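Local coordinates for CBS domain protein/ACT domain protein (Thermotoga maritima, PDB 1VR9) that is of unknown function but joins a pair of CBS domains to an ACT domain, and may be linked to magnesium binding or transport, at residues E27-R33 against D69-F75; C35-M39 against V60-L65. One frame throughout, in Å; residues are numbered along the deposited sequence. Where two conformers were deposited one is given.

Interaction 1. Residues E27-R33 against D69-F75; sequences EESATVR and DLDSSVF
A single carboxylate oxygen takes both ends of an arginine here: in the conformer modelled, one of two deposited for Arg33, NH1 and NH2 of Arg33 converge on Asp71 OD1, NH1 at 3.0 Å. The turn leading into helix 32-41 and the loop 69-75 pair through one lone beta bridge, Thr31 to Ser73, in a CBS domain protein. In this conformer OD1 sits in the guanidinium plane, yet both nitrogens meet it from the same face of the carboxylate, about 50° out of that plane. Leu70 CB lies over one face of the guanidinium, the chain being bent at chi3 (-69°). The salt bridge, as modelled, links the first turn of the helix to the type I turn 69-72.

Beside it runs a series of backbone bonds. Val74 N reaches Ala30 O at 2.9 Å and almost straight along the C=O direction, Val32 N takes Ser72 O, and Arg33 N takes Leu70 O. The first two frame the bridge. Ser72 O and Leu70 O thus take N-H groups that, at the start of a helix, have no carbonyl of their own helix to bond, while Thr31 stands at the N-cap.

Among the apolar side chains, Val32 CG2 touches Val74 CG1 and Val32 CG1 meets Leu70 CD2, the valine and leucine side chains crossing at about a right angle. The turn is braced by Asp69, whose OD1 accepts from Asp71 N as an Asx turn and whose O accepts from Ser72 OG.

At the far end Glu28 runs along the flank of Phe75, its carboxylate inclined 60° to the ring, with OE2 near the ring plane at the edge. A water donates to Phe75 O and, weakly, to Glu28 OE1. Ser73 OG accepts from Phe75 N in an ST turn, and Glu28 CD rests 3.7 Å from Phe75 CE1.

Interaction 2. Residues C35-M39 against V60-L65; sequences CLHRM and VNKEDL
Met39, a selenomethionine, reaches from helix 32-41 to the point where strand 56-61 gives way to the 3-10 turn 62-65, a helix-on-sheet contact within the CBS domain. Two conformers were deposited for it; in the one given, its CB points toward that strand end and CG carries the chain onward. SE then settles against the side chain of Lys62, 3.5 Å from its CB and a little farther from CG. A bend at chi3 (116°) turns CE off the line of the chain, toward the backbone between Val60 and Lys62. There CE comes near Val60 O and Lys62 N, though the 3.2 Å between CE and Val60 O is doubtfully short.

One turn earlier on the helix, Cys35 SG is anti to its own backbone N (chi1 -167°), which aims it between Val60 CG1 and Leu65 CD1. Leu36 and Leu65 run antiparallel where their ends overlap. The junction is therefore held by apolar packing, and Cys47 of strand 46-50 extends it by touching both Cys35 and Met39. Leu65 CD1 is the shared methyl, 3.9 Å from Cys35 SG and 4.1 Å from Leu36 CD2.

Overall arrangement
Interactions 1 and 2 both use helix 32-41: the first holds its N-terminal end to the loop that follows strand 56-61, the second packs its next turns on the end of that strand. Along the chain, 35-39 with 60-65 is nested inside the loop closed by 27-33 with 69-75, and the centres of the two contacts are 9 Å apart. They touch directly. Leu70 CD2 lies 3.8 Å from Leu36 CD1, and Val74 CG1 is equally far from Cys35 CB, while Val32 CG1 approaches Leu65 CB at 4.2 Å. The polar bonds of interaction 1 thus border the apolar packing of interaction 2, which Leu70, Val74 and Val32 continue. Neither contact includes a bound ligand.

Interaction 1. Residues E27-R33 against D69-F75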
loop_
_atom_site.group_PDB
_atom_site.type_symbol
_atom_site.label_atom_id
_atom_site.label_comp_id
_atom_site.label_asym_id
_atom_site.label_seq_id
_atom_site.Cartn_x
_atom_site.Cartn_y
_atom_site.Cartn_z
ATOM N N GLU A 27 -6.246 -8.549 -5.023
ATOM C CA GLU A 27 -6.164 -9.777 -4.212
ATOM C C GLU A 27 -4.950 -10.610 -4.635
ATOM O O GLU A 27 -4.493 -10.508 -5.765
ATOM C CB GLU A 27 -7.457 -10.596 -4.367
ATOM C CG GLU A 27 -7.611 -11.806 -3.428
ATOM C CD GLU A 27 -7.117 -13.117 -4.035
ATOM O OE1 GLU A 27 -6.989 -13.205 -5.283
ATOM O OE2 GLU A 27 -6.852 -14.061 -3.267
ATOM N N GLU A 28 -4.455 -11.453 -3.734
ATOM C CA GLU A 28 -3.175 -12.165 -3.918
ATOM C C GLU A 28 -3.060 -13.044 -5.177
ATOM O O GLU A 28 -1.944 -13.346 -5.606
ATOM C CB GLU A 28 -2.847 -13.000 -2.664
ATOM C CG GLU A 28 -3.785 -14.146 -2.391
ATOM C CD GLU A 28 -3.450 -14.926 -1.120
ATOM O OE1 GLU A 28 -2.409 -14.630 -0.500
ATOM O OE2 GLU A 28 -4.238 -15.814 -0.753
ATOM N N SER A 29 -4.193 -13.448 -5.751
ATOM C CA SER A 29 -4.217 -14.330 -6.923
ATOM C C SER A 29 -4.635 -13.594 -8.205
ATOM O O SER A 29 -4.910 -14.217 -9.242
ATOM C CB SER A 29 -5.142 -15.513 -6.653
ATOM O OG SER A 29 -6.493 -15.167 -6.849
ATOM N N ALA A 30 -4.661 -12.270 -8.125
ATOM C CA ALA A 30 -4.924 -11.426 -9.277
ATOM C C ALA A 30 -3.918 -11.761 -10.377
ATOM O O ALA A 30 -2.762 -12.105 -10.092
ATOM C CB ALA A 30 -4.787 -9.979 -8.889
ATOM N N THR A 31 -4.341 -11.606 -11.630
ATOM C CA THR A 31 -3.405 -11.764 -12.739
ATOM C C THR A 31 -2.494 -10.539 -12.851
ATOM O O THR A 31 -2.826 -9.425 -12.378
ATOM C CB THR A 31 -4.136 -11.948 -14.095
ATOM O OG1 THR A 31 -4.878 -10.762 -14.411
ATOM C CG2 THR A 31 -5.060 -13.141 -14.073
ATOM N N VAL A 32 -1.360 -10.735 -13.512
ATOM C CA VAL A 32 -0.482 -9.624 -13.869
ATOM C C VAL A 32 -1.228 -8.513 -14.634
ATOM O O VAL A 32 -1.067 -7.322 -14.320
ATOM C CB VAL A 32 0.750 -10.151 -14.658
ATOM C CG1 VAL A 32 1.507 -9.038 -15.314
ATOM C CG2 VAL A 32 1.679 -10.939 -13.703
ATOM N N ARG A 33 -2.084 -8.900 -15.591
ATOM C CA ARG A 33 -2.866 -7.934 -16.369
ATOM C C ARG A 33 -3.697 -7.046 -15.434
ATOM O O ARG A 33 -3.720 -5.839 -15.582
ATOM C CB ARG A 33 -3.776 -8.655 -17.359
ATOM C CG ARG A 33 -4.620 -7.768 -18.244
ATOM C CD ARG A 33 -5.567 -8.588 -19.108
ATOM N NE ARG A 33 -4.860 -9.358 -20.134
ATOM C CZ ARG A 33 -4.662 -10.680 -20.120
ATOM N NH1 ARG A 33 -5.115 -11.443 -19.133
ATOM N NH2 ARG A 33 -4.006 -11.252 -21.118
ATOM N N ASP A 69 4.105 -13.129 -18.186
ATOM C CA ASP A 69 2.923 -13.335 -19.018
ATOM C C ASP A 69 1.754 -12.631 -18.333
ATOM O O ASP A 69 1.623 -12.712 -17.118
ATOM C CB ASP A 69 2.614 -14.826 -19.151
ATOM C CG ASP A 69 1.577 -15.120 -20.236
ATOM O OD1 ASP A 69 0.402 -14.713 -20.080
ATOM O OD2 ASP A 69 1.943 -15.770 -21.245
ATOM N N LEU A 70 0.923 -11.947 -19.112
ATOM C CA LEU A 70 -0.196 -11.168 -18.550
ATOM C C LEU A 70 -1.238 -12.033 -17.835
ATOM O O LEU A 70 -1.929 -11.557 -16.938
ATOM C CB LEU A 70 -0.867 -10.330 -19.639
ATOM C CG LEU A 70 0.021 -9.221 -20.225
ATOM C CD1 LEU A 70 -0.619 -8.589 -21.430
ATOM C CD2 LEU A 70 0.362 -8.168 -19.165
ATOM N N ASP A 71 -1.335 -13.295 -18.238
ATOM C CA ASP A 71 -2.289 -14.235 -17.649
ATOM C C ASP A 71 -1.791 -14.871 -16.339
ATOM O O ASP A 71 -2.580 -15.495 -15.602
ATOM C CB ASP A 71 -2.631 -15.329 -18.668
ATOM C CG ASP A 71 -3.227 -14.764 -19.949
ATOM O OD1 ASP A 71 -4.340 -14.211 -19.889
ATOM O OD2 ASP A 71 -2.582 -14.870 -21.015
ATOM N N SER A 72 -0.501 -14.729 -16.056
ATOM C CA SER A 72 0.085 -15.298 -14.853
ATOM C C SER A 72 -0.356 -14.511 -13.614
ATOM O O SER A 72 -0.924 -13.416 -13.723
ATOM C CB SER A 72 1.602 -15.368 -14.957
ATOM O OG SER A 72 2.208 -14.098 -15.092
ATOM N N SER A 73 -0.131 -15.120 -12.450
ATOM C CA SER A 73 -0.588 -14.587 -11.156
ATOM C C SER A 73 0.488 -13.737 -10.490
ATOM O O SER A 73 1.689 -13.977 -10.694
ATOM C CB SER A 73 -0.924 -15.761 -10.231
ATOM O OG SER A 73 -1.310 -15.321 -8.954
ATOM N N VAL A 74 0.061 -12.807 -9.637
ATOM C CA VAL A 74 0.994 -11.997 -8.840
ATOM C C VAL A 74 1.339 -12.668 -7.496
ATOM O O VAL A 74 2.080 -12.100 -6.689
ATOM C CB VAL A 74 0.462 -10.580 -8.578
ATOM C CG1 VAL A 74 0.130 -9.853 -9.901
ATOM C CG2 VAL A 74 -0.740 -10.593 -7.635
ATOM N N PHE A 75 0.812 -13.878 -7.284
ATOM C CA PHE A 75 0.908 -14.604 -6.015
ATOM C C PHE A 75 2.321 -14.689 -5.472
ATOM O O PHE A 75 2.527 -14.405 -4.298
ATOM C CB PHE A 75 0.323 -16.010 -6.169
ATOM C CG PHE A 75 0.141 -16.748 -4.864
ATOM C CD1 PHE A 75 -0.991 -16.527 -4.080
ATOM C CD2 PHE A 75 1.080 -17.660 -4.425
ATOM C CE1 PHE A 75 -1.169 -17.207 -2.882
ATOM C CE2 PHE A 75 0.896 -18.346 -3.233
ATOM C CZ PHE A 75 -0.230 -18.095 -2.456
HETATM O O HOH W 1 0.447 -13.785 -2.096
#

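Interaction 2. Residues C35-M39 against V60-L65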
loop_
_atom_site.group_PDB
_atom_site.type_symbol
_atom_site.label_atom_id
_atom_site.label_comp_id
_atom_site.label_asym_id
_atom_site.label_seq_id
_atom_site.Cartn_x
_atom_site.Cartn_y
_atom_site.Cartn_z
ATOM N N CYS A 35 -3.292 -6.412 -12.193
ATOM C CA CYS A 35 -2.456 -5.586 -11.351
ATOM C C CYS A 35 -1.927 -4.382 -12.119
ATOM O O CYS A 35 -2.017 -3.261 -11.652
ATOM C CB CYS A 35 -1.288 -6.398 -10.819
ATOM S SG CYS A 35 -0.424 -5.615 -9.514
ATOM N N LEU A 36 -1.452 -4.612 -13.332
ATOM C CA LEU A 36 -0.968 -3.531 -14.176
ATOM C C LEU A 36 -2.076 -2.501 -14.425
ATOM O O LEU A 36 -1.835 -1.294 -14.400
ATOM C CB LEU A 36 -0.410 -4.080 -15.492
ATOM C CG LEU A 36 0.934 -4.818 -15.376
ATOM C CD1 LEU A 36 1.271 -5.429 -16.739
ATOM C CD2 LEU A 36 2.029 -3.896 -14.895
ATOM N N HIS A 37 -3.288 -2.984 -14.661
ATOM C CA HIS A 37 -4.402 -2.091 -14.924
ATOM C C HIS A 37 -4.681 -1.192 -13.702
ATOM O O HIS A 37 -4.843 0.022 -13.830
ATOM C CB HIS A 37 -5.632 -2.884 -15.339
ATOM C CG HIS A 37 -6.881 -2.054 -15.426
ATOM N ND1 HIS A 37 -7.108 -1.154 -16.444
ATOM C CD2 HIS A 37 -7.951 -1.966 -14.602
ATOM C CE1 HIS A 37 -8.268 -0.549 -16.245
ATOM N NE2 HIS A 37 -8.808 -1.041 -15.145
ATOM N N ARG A 38 -4.747 -1.782 -12.522
ATOM C CA ARG A 38 -4.984 -0.996 -11.295
ATOM C C ARG A 38 -3.940 0.101 -11.127
ATOM O O ARG A 38 -4.284 1.245 -10.812
ATOM C CB ARG A 38 -4.987 -1.879 -10.040
ATOM C CG ARG A 38 -6.205 -2.627 -9.867
ATOM C CD ARG A 38 -7.343 -1.772 -9.284
ATOM N NE ARG A 38 -8.587 -2.109 -9.952
ATOM C CZ ARG A 38 -9.355 -1.285 -10.667
ATOM N NH1 ARG A 38 -9.086 0.023 -10.860
ATOM N NH2 ARG A 38 -10.441 -1.803 -11.204
HETATM N N MSE A 39 -2.673 -0.235 -11.361
HETATM C CA MSE A 39 -1.583 0.741 -11.218
HETATM C C MSE A 39 -1.765 1.835 -12.263
HETATM O O MSE A 39 -1.544 2.993 -11.956
HETATM C CB MSE A 39 -0.188 0.137 -11.355
HETATM C CG MSE A 39 0.013 -1.235 -10.882
HETATM SE SE MSE A 39 1.881 -1.834 -11.010
HETATM C CE MSE A 39 2.123 -2.023 -9.155
ATOM N N VAL A 60 2.932 -5.115 -4.514
ATOM C CA VAL A 60 3.563 -5.478 -5.784
ATOM C C VAL A 60 4.148 -4.217 -6.406
ATOM O O VAL A 60 3.469 -3.202 -6.507
ATOM C CB VAL A 60 2.566 -6.119 -6.765
ATOM C CG1 VAL A 60 3.199 -6.365 -8.114
ATOM C CG2 VAL A 60 2.077 -7.418 -6.191
ATOM N N ASN A 61 5.425 -4.293 -6.766
ATOM C CA ASN A 61 6.127 -3.200 -7.474
ATOM C C ASN A 61 6.063 -3.465 -8.989
ATOM O O ASN A 61 6.362 -4.570 -9.429
ATOM C CB ASN A 61 7.591 -3.142 -7.015
ATOM C CG ASN A 61 7.728 -2.916 -5.514
ATOM O OD1 ASN A 61 7.502 -1.810 -5.014
ATOM N ND2 ASN A 61 8.098 -3.958 -4.796
ATOM N N LYS A 62 5.682 -2.456 -9.776
ATOM C CA LYS A 62 5.521 -2.574 -11.244
ATOM C C LYS A 62 6.710 -3.196 -11.966
ATOM O O LYS A 62 6.534 -3.983 -12.890
ATOM C CB LYS A 62 5.219 -1.186 -11.861
ATOM C CG LYS A 62 4.978 -1.182 -13.368
ATOM C CD LYS A 62 4.359 0.147 -13.804
ATOM C CE LYS A 62 4.173 0.247 -15.309
ATOM N NZ LYS A 62 3.746 1.612 -15.714
ATOM N N GLU A 63 7.922 -2.825 -11.544
ATOM C CA GLU A 63 9.157 -3.292 -12.182
ATOM C C GLU A 63 9.277 -4.813 -12.125
ATOM O O GLU A 63 9.837 -5.432 -13.036
ATOM C CB GLU A 63 10.389 -2.652 -11.514
ATOM C CG GLU A 63 10.575 -3.098 -10.056
ATOM C CD GLU A 63 11.812 -2.526 -9.368
ATOM O OE1 GLU A 63 12.684 -1.908 -10.030
ATOM O OE2 GLU A 63 11.905 -2.713 -8.130
ATOM N N ASP A 64 8.735 -5.403 -11.061
ATOM C CA ASP A 64 8.745 -6.851 -10.872
ATOM C C ASP A 64 7.809 -7.631 -11.828
ATOM O O ASP A 64 7.892 -8.859 -11.911
ATOM C CB ASP A 64 8.420 -7.184 -9.407
ATOM C CG ASP A 64 9.531 -6.764 -8.446
ATOM O OD1 ASP A 64 10.678 -6.538 -8.907
ATOM O OD2 ASP A 64 9.267 -6.672 -7.229
ATOM N N LEU A 65 6.934 -6.937 -12.555
ATOM C CA LEU A 65 6.025 -7.598 -13.486
ATOM C C LEU A 65 6.427 -7.493 -14.961
ATOM O O LEU A 65 5.721 -8.011 -15.825
ATOM C CB LEU A 65 4.600 -7.059 -13.293
ATOM C CG LEU A 65 4.088 -7.038 -11.839
ATOM C CD1 LEU A 65 2.704 -6.393 -11.767
ATOM C CD2 LEU A 65 4.085 -8.436 -11.230
#